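Local atomic coordinates of periplasmic binding protein (Pseudomonas aeruginosa, PDB entry 2R79), a protein that binds heme in the periplasm and probably delivers it to an inner-membrane heme transporter. Residues 13-18 with 119-124; 144-149 with 166-171; 237-242 with 246-251. One frame throughout, in Å; residues are numbered along the deposited sequence.

Contact 3 lies near the middle of this two-lobed periplasmic binding protein, about 4 Å between its centre and that of the chain, and touches both others. Toward contact 1, whose centre is about 11 Å away, it reaches with two salt bridges: Arg-247 NE to Glu-14 OE1 at 2.7 Å and Arg-124 NH2 to Asp-250 OD1 at 3.2 Å. Toward contact 2, about 12 Å away between centres, it packs through Leu-240 and Leu-248 on Ile-148, Trp-166 and Val-167. Contacts 1 and 2, about 21 Å apart between centres, do not touch. Heme lies against Pro-237 and Val-241 of contact 3 and Ile-148 of contact 2; contact 1 is remote from it.

Contact 1: residues 13-18 with 119-124; sequences SEWVVA and LDYRQR
Trp-15 and Tyr-121 form a buried aromatic contact between helix 10-18, in the N-terminal part of the fold, and helix 111-135, the long helix of a two-lobed periplasmic binding protein of the Peripla_BP_2 family. Such a long helix joining the two lobes is a hallmark of this class. The backbones stay well apart, with the nearest CA atoms, those of Trp-15 and Tyr-121, 11.7 Å from each other, so between these segments it is the two rings that meet.

The pair is an offset edge-to-face stack. The six-membered ring of Trp-15 turns its edge to the face of Tyr-121, the ring centroids lying 5.8 Å apart and the planes inclined at 60°. Trp-15 reaches across because its CG stands anti to its own carbonyl carbon (chi1 -84°), which carries the far end of the indole nearer to the long helix than the start of the side chain would suggest. Tyr-121 sets out directly toward the other helix, and the two side chains, taken as a whole, cross at about a right angle.

The polar ends are turned to the loop before helix 248-259: Trp-15 NE1 bonds to the backbone O of Leu-244, and Tyr-121 OH to that of Gly-245. Both rings therefore hold neighbouring peptide carbonyls while their carbon edges pack together. Helix 94-108 adds to the surroundings, with Leu-97 against both rings and Leu-101 and Leu-104 against the indole. The contact thus fastens helix 10-18, the long helix and the 244-245 loop to one another, away from the heme. At the outer edge of the indole, Trp-15 CH2 comes 4.0 Å from Tyr-121 CD1, while the adjacent Trp-15 CZ2 lies 4.0 Å from Tyr-121 CE1.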
loop_
_atom_site.group_PDB
_atom_site.type_symbol
_atom_site.label_atom_id
_atom_site.label_comp_id
_atom_site.label_asym_id
_atom_site.label_seq_id
_atom_site.Cartn_x
_atom_site.Cartn_y
_atom_site.Cartn_z
ATOM N N SER A 13 3.177 18.973 -23.000
ATOM C CA SER A 13 2.973 17.534 -23.104
ATOM C C SER A 13 1.577 17.136 -22.645
ATOM O O SER A 13 0.930 16.292 -23.267
ATOM C CB SER A 13 4.017 16.788 -22.269
ATOM O OG SER A 13 5.319 17.019 -22.765
ATOM N N GLU A 14 1.122 17.734 -21.549
ATOM C CA GLU A 14 -0.207 17.427 -21.039
ATOM C C GLU A 14 -1.252 17.784 -22.083
ATOM O O GLU A 14 -2.224 17.056 -22.265
ATOM C CB GLU A 14 -0.507 18.211 -19.762
ATOM C CG GLU A 14 0.361 17.871 -18.582
ATOM C CD GLU A 14 -0.169 18.479 -17.297
ATOM O OE1 GLU A 14 -1.271 18.079 -16.864
ATOM O OE2 GLU A 14 0.511 19.360 -16.726
ATOM N N TRP A 15 -1.055 18.916 -22.754
ATOM C CA TRP A 15 -2.001 19.357 -23.772
ATOM C C TRP A 15 -2.051 18.405 -24.954
ATOM O O TRP A 15 -3.132 18.077 -25.427
ATOM C CB TRP A 15 -1.673 20.776 -24.242
ATOM C CG TRP A 15 -2.253 21.813 -23.344
ATOM C CD1 TRP A 15 -1.582 22.820 -22.710
ATOM C CD2 TRP A 15 -3.626 21.936 -22.952
ATOM N NE1 TRP A 15 -2.452 23.559 -21.944
ATOM C CE2 TRP A 15 -3.711 23.041 -22.074
ATOM C CE3 TRP A 15 -4.793 21.219 -23.255
ATOM C CZ2 TRP A 15 -4.920 23.449 -21.496
ATOM C CZ3 TRP A 15 -5.995 21.624 -22.682
ATOM C CH2 TRP A 15 -6.047 22.731 -21.811
ATOM N N VAL A 16 -0.890 17.957 -25.422
ATOM C CA VAL A 16 -0.840 17.019 -26.536
ATOM C C VAL A 16 -1.667 15.791 -26.166
ATOM O O VAL A 16 -2.502 15.329 -26.948
ATOM C CB VAL A 16 0.611 16.581 -26.847
ATOM C CG1 VAL A 16 0.609 15.418 -27.826
ATOM C CG2 VAL A 16 1.393 17.749 -27.438
ATOM N N VAL A 17 -1.441 15.266 -24.968
ATOM C CA VAL A 17 -2.190 14.105 -24.513
ATOM C C VAL A 17 -3.680 14.439 -24.420
ATOM O O VAL A 17 -4.530 13.685 -24.898
ATOM C CB VAL A 17 -1.699 13.627 -23.131
ATOM C CG1 VAL A 17 -2.661 12.598 -22.566
ATOM C CG2 VAL A 17 -0.310 13.014 -23.254
ATOM N N ALA A 18 -3.989 15.574 -23.801
ATOM C CA ALA A 18 -5.369 16.015 -23.631
ATOM C C ALA A 18 -6.121 16.097 -24.953
ATOM O O ALA A 18 -7.306 15.786 -25.012
ATOM C CB ALA A 18 -5.400 17.372 -22.932
ATOM N N LEU A 119 -12.595 26.266 -24.750
ATOM C CA LEU A 119 -13.906 26.587 -24.216
ATOM C C LEU A 119 -14.108 26.024 -22.810
ATOM O O LEU A 119 -14.554 26.738 -21.912
ATOM C CB LEU A 119 -14.984 26.068 -25.175
ATOM C CG LEU A 119 -16.456 26.330 -24.878
ATOM C CD1 LEU A 119 -16.700 27.819 -24.654
ATOM C CD2 LEU A 119 -17.282 25.826 -26.061
ATOM N N ASP A 120 -13.781 24.752 -22.607
ATOM C CA ASP A 120 -13.944 24.156 -21.283
ATOM C C ASP A 120 -13.048 24.841 -20.256
ATOM O O ASP A 120 -13.435 25.026 -19.105
ATOM C CB ASP A 120 -13.604 22.661 -21.301
ATOM C CG ASP A 120 -14.558 21.853 -22.153
ATOM O OD1 ASP A 120 -15.778 22.120 -22.096
ATOM O OD2 ASP A 120 -14.093 20.938 -22.870
ATOM N N TYR A 121 -11.847 25.211 -20.681
ATOM C CA TYR A 121 -10.895 25.847 -19.788
ATOM C C TYR A 121 -11.431 27.178 -19.263
ATOM O O TYR A 121 -11.480 27.402 -18.057
ATOM C CB TYR A 121 -9.575 26.076 -20.520
ATOM C CG TYR A 121 -8.369 26.185 -19.613
ATOM C CD1 TYR A 121 -7.768 25.043 -19.090
ATOM C CD2 TYR A 121 -7.794 27.428 -19.325
ATOM C CE1 TYR A 121 -6.617 25.127 -18.313
ATOM C CE2 TYR A 121 -6.642 27.526 -18.546
ATOM C CZ TYR A 121 -6.058 26.367 -18.048
ATOM O OH TYR A 121 -4.898 26.437 -17.318
ATOM N N ARG A 122 -11.847 28.054 -20.175
ATOM C CA ARG A 122 -12.362 29.359 -19.785
ATOM C C ARG A 122 -13.617 29.229 -18.930
ATOM O O ARG A 122 -13.844 30.029 -18.028
ATOM C CB ARG A 122 -12.625 30.213 -21.029
ATOM C CG ARG A 122 -11.406 30.299 -21.950
ATOM C CD ARG A 122 -11.429 31.516 -22.863
ATOM N NE ARG A 122 -12.760 31.767 -23.398
ATOM C CZ ARG A 122 -13.019 32.589 -24.410
ATOM N NH1 ARG A 122 -12.034 33.240 -25.010
ATOM N NH2 ARG A 122 -14.270 32.770 -24.815
ATOM N N GLN A 123 -14.413 28.202 -19.198
ATOM C CA GLN A 123 -15.632 27.964 -18.443
ATOM C C GLN A 123 -15.253 27.613 -17.007
ATOM O O GLN A 123 -15.892 28.064 -16.053
ATOM C CB GLN A 123 -16.414 26.806 -19.067
ATOM C CG GLN A 123 -17.819 26.611 -18.512
ATOM C CD GLN A 123 -18.806 27.633 -19.058
ATOM O OE1 GLN A 123 -18.952 27.784 -20.278
ATOM N NE2 GLN A 123 -19.491 28.337 -18.155
ATOM N N ARG A 124 -14.220 26.784 -16.867
ATOM C CA ARG A 124 -13.733 26.383 -15.559
ATOM C C ARG A 124 -13.281 27.633 -14.803
ATOM O O ARG A 124 -13.598 27.807 -13.628
ATOM C CB ARG A 124 -12.544 25.420 -15.700
ATOM C CG ARG A 124 -12.892 24.003 -16.151
ATOM C CD ARG A 124 -13.813 23.306 -15.160
ATOM N NE ARG A 124 -13.163 22.991 -13.886
ATOM C CZ ARG A 124 -12.250 22.034 -13.718
ATOM N NH1 ARG A 124 -11.866 21.283 -14.745
ATOM N NH2 ARG A 124 -11.727 21.818 -12.517
#

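Contact 2: residues 144-149 with 166-171; sequences VLLVIG and WVLNRA. With SO4 (sulfate ion), chain C.
Leu-168 points from helix 163-170 onto strand 143-150, inserting its forked end between Val-144 and Leu-146 in a helix-on-sheet packing of the C-terminal lobe. Strand 143-150 pairs in parallel with strand 197-202 and antiparallel with 155-158; after the latter the helix packs on the sheet and leads into strand 174-175, parallel to 143-150. The short segments run nearly antiparallel, at 150°, with their axes 9.3 Å apart at closest.

The two methyls of Leu-168 divide the work. CD1 sits against the root of the Leu-146 side chain, 3.7 Å from Leu-146 CB, and CD2 reaches Val-144 CG1 at 3.9 Å. With its CG anti to the carbonyl carbon, Leu-168 sends this fork down to the strand. Val-144 and Leu-146, two residues apart, both start toward the helix, as alternate residues of a strand do, whereas Leu-145 between them starts away and packs on Leu-176 and Pro-195. The side chains that meet here are all apolar; farther along the strand, Ile-148 touches the heme.

On another side of the helix, Trp-166 and Arg-170, one turn apart, hold a sulfate that probably comes from the crystallisation liquor. Arg-170 CG rests 3.5 Å above the centre of the indole face; the chain is bent at chi2, about the CB-CG bond, and from CG it extends to the ion. Both groups meet the sulfate edge-on, near their own planes, and the backbone N of Leu-94 gives it a further bond. The indole bond is the straighter: Trp-166 NE1 donates to sulfate O4 at 2.8 Å and 163°. Arg-170 NH2 donates to sulfate O3 at 2.7 Å, bent to 135°.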
loop_
_atom_site.group_PDB
_atom_site.type_symbol
_atom_site.label_atom_id
_atom_site.label_comp_id
_atom_site.label_asym_id
_atom_site.label_seq_id
_atom_site.Cartn_x
_atom_site.Cartn_y
_atom_site.Cartn_z
ATOM N N VAL A 144 -0.560 36.530 -0.044
ATOM C CA VAL A 144 0.195 35.282 -0.099
ATOM C C VAL A 144 1.487 35.382 -0.900
ATOM O O VAL A 144 1.664 36.294 -1.707
ATOM C CB VAL A 144 -0.691 34.163 -0.728
ATOM C CG1 VAL A 144 0.083 32.852 -0.849
ATOM C CG2 VAL A 144 -1.947 33.967 0.116
ATOM N N LEU A 145 2.396 34.442 -0.659
ATOM C CA LEU A 145 3.653 34.379 -1.395
ATOM C C LEU A 145 3.774 32.980 -1.997
ATOM O O LEU A 145 3.361 32.000 -1.380
ATOM C CB LEU A 145 4.846 34.641 -0.469
ATOM C CG LEU A 145 5.020 36.070 0.050
ATOM C CD1 LEU A 145 6.097 36.101 1.121
ATOM C CD2 LEU A 145 5.389 36.991 -1.106
ATOM N N LEU A 146 4.320 32.902 -3.205
ATOM C CA LEU A 146 4.537 31.629 -3.902
ATOM C C LEU A 146 6.050 31.554 -4.119
ATOM O O LEU A 146 6.638 32.449 -4.722
ATOM C CB LEU A 146 3.813 31.639 -5.254
ATOM C CG LEU A 146 3.775 30.483 -6.275
ATOM C CD1 LEU A 146 5.090 29.757 -6.339
ATOM C CD2 LEU A 146 2.672 29.534 -5.927
ATOM N N VAL A 147 6.682 30.496 -3.632
ATOM C CA VAL A 147 8.123 30.363 -3.797
ATOM C C VAL A 147 8.517 29.066 -4.481
ATOM O O VAL A 147 7.896 28.026 -4.264
ATOM C CB VAL A 147 8.859 30.428 -2.439
ATOM C CG1 VAL A 147 8.576 31.755 -1.748
ATOM C CG2 VAL A 147 8.427 29.272 -1.557
ATOM N N ILE A 148 9.543 29.139 -5.323
ATOM C CA ILE A 148 10.043 27.959 -6.001
ATOM C C ILE A 148 11.302 27.550 -5.255
ATOM O O ILE A 148 12.220 28.350 -5.089
ATOM C CB ILE A 148 10.421 28.231 -7.461
ATOM C CG1 ILE A 148 9.226 28.809 -8.223
ATOM C CG2 ILE A 148 10.875 26.928 -8.107
ATOM C CD1 ILE A 148 7.977 27.946 -8.163
ATOM N N GLY A 149 11.340 26.304 -4.799
ATOM C CA GLY A 149 12.495 25.838 -4.062
ATOM C C GLY A 149 13.221 24.661 -4.679
ATOM O O GLY A 149 12.717 24.008 -5.590
ATOM N N TRP A 166 -0.035 34.236 -11.643
ATOM C CA TRP A 166 -1.302 33.952 -12.305
ATOM C C TRP A 166 -2.106 32.991 -11.430
ATOM O O TRP A 166 -3.306 33.180 -11.210
ATOM C CB TRP A 166 -1.038 33.310 -13.659
ATOM C CG TRP A 166 -2.249 33.139 -14.509
ATOM C CD1 TRP A 166 -2.712 34.004 -15.466
ATOM C CD2 TRP A 166 -3.131 32.012 -14.525
ATOM N NE1 TRP A 166 -3.819 33.476 -16.080
ATOM C CE2 TRP A 166 -4.100 32.255 -15.526
ATOM C CE3 TRP A 166 -3.197 30.816 -13.794
ATOM C CZ2 TRP A 166 -5.123 31.346 -15.818
ATOM C CZ3 TRP A 166 -4.217 29.909 -14.083
ATOM C CH2 TRP A 166 -5.164 30.182 -15.089
ATOM N N VAL A 167 -1.440 31.958 -10.930
ATOM C CA VAL A 167 -2.096 30.977 -10.081
ATOM C C VAL A 167 -2.593 31.574 -8.763
ATOM O O VAL A 167 -3.683 31.236 -8.296
ATOM C CB VAL A 167 -1.159 29.777 -9.793
ATOM C CG1 VAL A 167 -1.698 28.945 -8.632
ATOM C CG2 VAL A 167 -1.056 28.909 -11.041
ATOM N N LEU A 168 -1.810 32.463 -8.161
ATOM C CA LEU A 168 -2.237 33.068 -6.906
ATOM C C LEU A 168 -3.450 33.958 -7.141
ATOM O O LEU A 168 -4.415 33.922 -6.378
ATOM C CB LEU A 168 -1.097 33.886 -6.279
ATOM C CG LEU A 168 0.103 33.119 -5.706
ATOM C CD1 LEU A 168 1.127 34.109 -5.120
ATOM C CD2 LEU A 168 -0.371 32.158 -4.628
ATOM N N ASN A 169 -3.405 34.755 -8.202
ATOM C CA ASN A 169 -4.519 35.642 -8.507
ATOM C C ASN A 169 -5.784 34.874 -8.846
ATOM O O ASN A 169 -6.851 35.158 -8.308
ATOM C CB ASN A 169 -4.164 36.587 -9.659
ATOM C CG ASN A 169 -3.162 37.656 -9.244
ATOM O OD1 ASN A 169 -3.359 38.350 -8.241
ATOM N ND2 ASN A 169 -2.081 37.795 -10.011
ATOM N N ARG A 170 -5.665 33.889 -9.727
ATOM C CA ARG A 170 -6.817 33.102 -10.123
ATOM C C ARG A 170 -7.411 32.303 -8.979
ATOM O O ARG A 170 -8.573 31.918 -9.042
ATOM C CB ARG A 170 -6.445 32.176 -11.273
ATOM C CG ARG A 170 -6.177 32.913 -12.574
ATOM C CD ARG A 170 -7.463 33.374 -13.197
ATOM N NE ARG A 170 -7.240 34.045 -14.468
ATOM C CZ ARG A 170 -8.199 34.266 -15.364
ATOM N NH1 ARG A 170 -9.442 33.862 -15.121
ATOM N NH2 ARG A 170 -7.922 34.892 -16.500
ATOM N N ALA A 171 -6.630 32.057 -7.932
ATOM C CA ALA A 171 -7.134 31.307 -6.783
ATOM C C ALA A 171 -7.715 32.225 -5.708
ATOM O O ALA A 171 -8.097 31.768 -4.636
ATOM C CB ALA A 171 -6.032 30.422 -6.191
HETATM S S SO4 C . -4.985 36.468 -18.209
HETATM O O1 SO4 C . -5.245 37.003 -19.586
HETATM O O2 SO4 C . -3.758 37.085 -17.592
HETATM O O3 SO4 C . -6.204 36.779 -17.399
HETATM O O4 SO4 C . -4.828 34.981 -18.218
#

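Contact 3: residues 237-242 with 246-251; sequences PTLLVG and PRLPDG. With HEM (protoporphyrin IX containing Fe), chain D.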
loop_
_atom_site.group_PDB
_atom_site.type_symbol
_atom_site.label_atom_id
_atom_site.label_comp_id
_atom_site.label_asym_id
_atom_site.label_seq_id
_atom_site.Cartn_x
_atom_site.Cartn_y
_atom_site.Cartn_z
ATOM N N PRO A 237 5.200 21.254 -8.496
ATOM C CA PRO A 237 5.991 22.159 -9.342
ATOM C C PRO A 237 5.740 22.080 -10.851
ATOM O O PRO A 237 5.885 23.090 -11.548
ATOM C CB PRO A 237 7.436 21.810 -8.973
ATOM C CG PRO A 237 7.343 20.355 -8.606
ATOM C CD PRO A 237 6.068 20.303 -7.779
ATOM N N THR A 238 5.368 20.899 -11.354
ATOM C CA THR A 238 5.120 20.736 -12.789
ATOM C C THR A 238 3.940 21.595 -13.255
ATOM O O THR A 238 3.784 21.866 -14.448
ATOM C CB THR A 238 4.873 19.248 -13.170
ATOM O OG1 THR A 238 3.781 18.718 -12.408
ATOM C CG2 THR A 238 6.111 18.421 -12.886
ATOM N N LEU A 239 3.118 22.038 -12.310
ATOM C CA LEU A 239 1.985 22.887 -12.651
ATOM C C LEU A 239 2.444 24.255 -13.160
ATOM O O LEU A 239 1.654 24.995 -13.741
ATOM C CB LEU A 239 1.081 23.087 -11.429
ATOM C CG LEU A 239 0.152 21.923 -11.086
ATOM C CD1 LEU A 239 -0.636 22.232 -9.813
ATOM C CD2 LEU A 239 -0.793 21.679 -12.265
ATOM N N LEU A 240 3.722 24.574 -12.951
ATOM C CA LEU A 240 4.282 25.870 -13.348
ATOM C C LEU A 240 5.282 25.847 -14.516
ATOM O O LEU A 240 5.898 26.865 -14.836
ATOM C CB LEU A 240 4.954 26.515 -12.129
ATOM C CG LEU A 240 4.093 26.633 -10.868
ATOM C CD1 LEU A 240 4.935 27.168 -9.710
ATOM C CD2 LEU A 240 2.908 27.550 -11.142
ATOM N N VAL A 241 5.451 24.696 -15.150
ATOM C CA VAL A 241 6.387 24.586 -16.265
ATOM C C VAL A 241 5.677 24.461 -17.612
ATOM O O VAL A 241 4.640 23.804 -17.718
ATOM C CB VAL A 241 7.307 23.357 -16.097
ATOM C CG1 VAL A 241 8.355 23.345 -17.199
ATOM C CG2 VAL A 241 7.965 23.378 -14.724
ATOM N N GLY A 242 6.240 25.102 -18.631
ATOM C CA GLY A 242 5.673 25.039 -19.970
ATOM C C GLY A 242 4.350 25.744 -20.235
ATOM O O GLY A 242 3.546 25.265 -21.040
ATOM N N PRO A 246 -3.495 21.995 -18.475
ATOM C CA PRO A 246 -4.848 21.472 -18.247
ATOM C C PRO A 246 -5.222 21.127 -16.807
ATOM O O PRO A 246 -6.401 21.010 -16.486
ATOM C CB PRO A 246 -4.909 20.258 -19.176
ATOM C CG PRO A 246 -3.494 19.782 -19.183
ATOM C CD PRO A 246 -2.702 21.058 -19.293
ATOM N N ARG A 247 -4.232 20.973 -15.936
ATOM C CA ARG A 247 -4.522 20.636 -14.544
ATOM C C ARG A 247 -4.672 21.848 -13.635
ATOM O O ARG A 247 -5.068 21.704 -12.484
ATOM C CB ARG A 247 -3.440 19.713 -13.977
ATOM C CG ARG A 247 -3.434 18.295 -14.548
ATOM C CD ARG A 247 -2.309 17.479 -13.918
ATOM N NE ARG A 247 -1.003 18.082 -14.182
ATOM C CZ ARG A 247 -0.008 18.137 -13.302
ATOM N NH1 ARG A 247 -0.158 17.619 -12.091
ATOM N NH2 ARG A 247 1.133 18.731 -13.629
ATOM N N LEU A 248 -4.366 23.039 -14.140
ATOM C CA LEU A 248 -4.476 24.241 -13.319
ATOM C C LEU A 248 -5.862 24.453 -12.726
ATOM O O LEU A 248 -5.984 24.840 -11.567
ATOM C CB LEU A 248 -4.048 25.482 -14.110
ATOM C CG LEU A 248 -2.531 25.575 -14.291
ATOM C CD1 LEU A 248 -2.171 26.822 -15.077
ATOM C CD2 LEU A 248 -1.858 25.601 -12.914
ATOM N N PRO A 249 -6.927 24.202 -13.504
ATOM C CA PRO A 249 -8.257 24.403 -12.923
ATOM C C PRO A 249 -8.464 23.589 -11.644
ATOM O O PRO A 249 -9.000 24.103 -10.659
ATOM C CB PRO A 249 -9.186 23.985 -14.055
ATOM C CG PRO A 249 -8.437 24.459 -15.259
ATOM C CD PRO A 249 -7.023 23.974 -14.956
ATOM N N ASP A 250 -8.037 22.330 -11.644
ATOM C CA ASP A 250 -8.183 21.508 -10.446
ATOM C C ASP A 250 -7.269 22.070 -9.371
ATOM O O ASP A 250 -7.608 22.053 -8.192
ATOM C CB ASP A 250 -7.818 20.049 -10.720
ATOM C CG ASP A 250 -8.790 19.371 -11.668
ATOM O OD1 ASP A 250 -10.012 19.404 -11.405
ATOM O OD2 ASP A 250 -8.330 18.798 -12.680
ATOM N N GLY A 251 -6.113 22.577 -9.793
ATOM C CA GLY A 251 -5.165 23.159 -8.860
ATOM C C GLY A 251 -5.737 24.403 -8.199
ATOM O O GLY A 251 -5.580 24.601 -6.998
HETATM C CHA HEM D . 17.595 24.755 -13.331
HETATM C CHB HEM D . 14.929 20.642 -12.867
HETATM C CHC HEM D . 10.922 23.331 -12.322
HETATM C CHD HEM D . 13.526 27.415 -12.867
HETATM C C1A HEM D . 17.231 23.382 -13.258
HETATM C C2A HEM D . 18.143 22.245 -13.293
HETATM C C3A HEM D . 17.384 21.111 -13.195
HETATM C C4A HEM D . 16.011 21.529 -13.058
HETATM C CMA HEM D . 17.871 19.661 -13.270
HETATM C CAA HEM D . 19.668 22.246 -13.397
HETATM C CBA HEM D . 20.380 22.366 -12.051
HETATM C CGA HEM D . 20.222 23.741 -11.424
HETATM O O1A HEM D . 20.772 24.722 -11.978
HETATM O O2A HEM D . 19.541 23.845 -10.378
HETATM C C1B HEM D . 13.582 21.007 -12.763
HETATM C C2B HEM D . 12.475 20.084 -12.553
HETATM C C3B HEM D . 11.342 20.842 -12.387
HETATM C C4B HEM D . 11.761 22.226 -12.516
HETATM C CMB HEM D . 12.549 18.547 -12.594
HETATM C CAB HEM D . 10.034 20.398 -12.187
HETATM C CBB HEM D . 9.675 19.405 -11.332
HETATM C C1C HEM D . 11.290 24.679 -12.437
HETATM C C2C HEM D . 10.398 25.792 -12.194
HETATM C C3C HEM D . 11.118 26.938 -12.288
HETATM C C4C HEM D . 12.456 26.529 -12.687
HETATM C CMC HEM D . 8.905 25.716 -11.909
HETATM C CAC HEM D . 10.695 28.199 -11.865
HETATM C CBC HEM D . 10.286 29.181 -12.704
HETATM C C1D HEM D . 14.850 27.040 -13.080
HETATM C C2D HEM D . 15.929 27.989 -13.175
HETATM C C3D HEM D . 17.063 27.273 -13.341
HETATM C C4D HEM D . 16.703 25.853 -13.284
HETATM C CMD HEM D . 15.825 29.512 -13.121
HETATM C CAD HEM D . 18.402 27.935 -13.662
HETATM C CBD HEM D . 18.977 27.671 -15.054
HETATM C CGD HEM D . 18.144 28.259 -16.191
HETATM O O1D HEM D . 18.564 28.114 -17.361
HETATM O O2D HEM D . 17.078 28.864 -15.927
HETATM N NA HEM D . 15.911 22.922 -13.140
HETATM N NB HEM D . 13.131 22.327 -12.794
HETATM N NC HEM D . 12.563 25.133 -12.757
HETATM N ND HEM D . 15.317 25.724 -13.160
HETATM FE FE HEM D . 14.220 24.022 -13.150
HETATM O O HOH W 1 2.998 19.906 -16.336
#
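A chi1 of 57° tucks Thr-238 OG1 over its own backbone, flanked by N and C, and a bend at chi3 (-60°) in the otherwise outstretched Arg-247 brings the guanidinium to meet it. Arg-247 NH2 donates to Thr-238 OG1 at 2.9 Å, with the hydroxyl oxygen near the guanidinium plane. Over one face of that group lies Leu-239 CD2, 3.7 Å above its centre, and the same methyl is 3.7 Å from Arg-247 CB, so Leu-239 fills the angle of the bent arginine chain.

Leu-248, from helix 248-259, adds the apolar half: its CD2 lies 4.1 Å from Leu-239 CD2 and 3.7 Å from Leu-239 O. A water bridges the two segments, donating to Thr-238 O at 2.8 Å and accepting a weak bond from Arg-247 NH2.

The 3-10 turn 237-240 and the residue after it form part of the heme wall. Pro-237 CG approaches the vinyl carbon CBB of heme at 3.7 Å, and Val-241 CG2 the ring methyl CMC at 3.8 Å. Beyond the two segments, Asp-236 bonds to Thr-238 OG1 and forms a salt bridge with Arg-247 NH1, while Glu-14 pairs with Arg-247 NE. Gripped by two carboxylates and a hydroxyl, and covered on one face by leucine, the guanidinium is probably held firmly as a cation, tying the heme-lining turn to helix 10-18 and to helix 248-259.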